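Local coordinates for quinone oxidoreductase (Thermus thermophilus, PDB 1IZ0), which probably reduces quinones, using NADPH as the electron donor, at residues A105-P108 against V109-T113. Numbering follows the deposited sequence.
Sequences AAFP and VSFLT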
# COMPACT_ATOMS: atom_id res chain seq x y z
N ALA A 105 8.39 -6.53 -4.27
CA ALA A 105 8.45 -5.10 -3.96
C ALA A 105 7.07 -4.45 -3.86
O ALA A 105 6.91 -3.39 -3.26
CB ALA A 105 9.28 -4.37 -5.01
N ALA A 106 6.07 -5.09 -4.46
CA ALA A 106 4.71 -4.56 -4.46
C ALA A 106 3.86 -5.15 -3.34
O ALA A 106 2.65 -4.91 -3.28
CB ALA A 106 4.05 -4.85 -5.80
N PHE A 107 4.49 -5.91 -2.44
CA PHE A 107 3.76 -6.55 -1.36
C PHE A 107 3.65 -5.90 0.03
O PHE A 107 2.54 -5.65 0.51
CB PHE A 107 4.28 -7.99 -1.20
CG PHE A 107 3.84 -8.66 0.08
CD1 PHE A 107 4.69 -8.72 1.17
CD2 PHE A 107 2.57 -9.22 0.19
CE1 PHE A 107 4.29 -9.32 2.37
CE2 PHE A 107 2.16 -9.82 1.38
CZ PHE A 107 3.02 -9.87 2.47
N PRO A 108 4.78 -5.63 0.69
CA PRO A 108 4.80 -5.03 2.04
C PRO A 108 3.76 -3.98 2.40
O PRO A 108 2.83 -4.23 3.18
CB PRO A 108 6.22 -4.51 2.17
CG PRO A 108 7.01 -5.47 1.35
CD PRO A 108 6.14 -5.62 0.11
N VAL A 109 3.91 -2.78 1.86
CA VAL A 109 2.99 -1.70 2.19
C VAL A 109 1.52 -1.97 1.87
O VAL A 109 0.66 -1.85 2.74
CB VAL A 109 3.41 -0.39 1.49
CG1 VAL A 109 2.39 0.70 1.78
CG2 VAL A 109 4.79 0.01 1.98
N SER A 110 1.23 -2.35 0.63
CA SER A 110 -0.15 -2.59 0.20
C SER A 110 -0.89 -3.66 0.99
O SER A 110 -1.97 -3.42 1.53
CB SER A 110 -0.20 -2.95 -1.29
OG SER A 110 0.48 -1.98 -2.07
N PHE A 111 -0.31 -4.85 1.07
CA PHE A 111 -0.95 -5.94 1.78
C PHE A 111 -1.03 -5.77 3.28
O PHE A 111 -2.03 -6.16 3.90
CB PHE A 111 -0.27 -7.26 1.39
CG PHE A 111 -0.57 -7.67 -0.02
CD1 PHE A 111 -1.51 -8.65 -0.29
CD2 PHE A 111 0.03 -6.99 -1.08
CE1 PHE A 111 -1.86 -8.95 -1.60
CE2 PHE A 111 -0.32 -7.28 -2.39
CZ PHE A 111 -1.27 -8.26 -2.66
N LEU A 112 -0.00 -5.20 3.88
CA LEU A 112 -0.03 -4.97 5.32
C LEU A 112 -1.10 -3.93 5.62
O LEU A 112 -1.84 -4.04 6.60
CB LEU A 112 1.34 -4.51 5.82
CG LEU A 112 2.31 -5.67 6.05
CD1 LEU A 112 3.70 -5.16 6.42
CD2 LEU A 112 1.75 -6.56 7.15
N THR A 113 -1.18 -2.91 4.77
CA THR A 113 -2.17 -1.85 4.94
C THR A 113 -3.59 -2.38 4.81
O THR A 113 -4.46 -2.06 5.62
CB THR A 113 -1.98 -0.74 3.88
OG1 THR A 113 -0.75 -0.04 4.13
CG2 THR A 113 -3.15 0.23 3.92
O HOH W 1 0.63 -3.74 -4.37
O HOH W 2 3.15 -2.72 -1.46
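F107 and F111, one turn apart, bring their rings together where a loop runs into helix 108-120. The planes lie 29° from parallel but are slid so far apart, centroids 5.2 Å from each other, that they barely overlap; the touching is done by CD2 and CE2 of F107, with CD2 3.5 Å from CG of F111 and CE2 close to its CB. With CG anti to the backbone N (chi1 166°), the F107 ring swings forward to meet the helix. Two backbone bonds close the first turn: F111 N donates to F107 O at 3.0 Å, and L112 N to P108 O at 3.1 Å. P108, lacking an N-H, suits this opening position.

One residue earlier, A106 O lies in the plane of the F111 ring at its edge, and two waters tie it to the helix. Water 1 donates to A106 O at 2.6 Å and is also hydrogen-bonded to S110 OG; water 2, weakly bound to A106 O, accepts from S110 N at 2.9 Å. E62 takes the N-H of V109.

Farther out, A141 and V145 of helix 137-148 pack on F111, P271 touches both rings, and L261 meets F107 and L112. Replacing F111 by an alanine is likely to open a gap between F107 and helix 137-148 and give the F107 ring more freedom to turn. S110 also packs against A137, an NADPH-binding residue, placing this helix start beside the Rossmann-type cofactor domain of the medium-chain dehydrogenase fold.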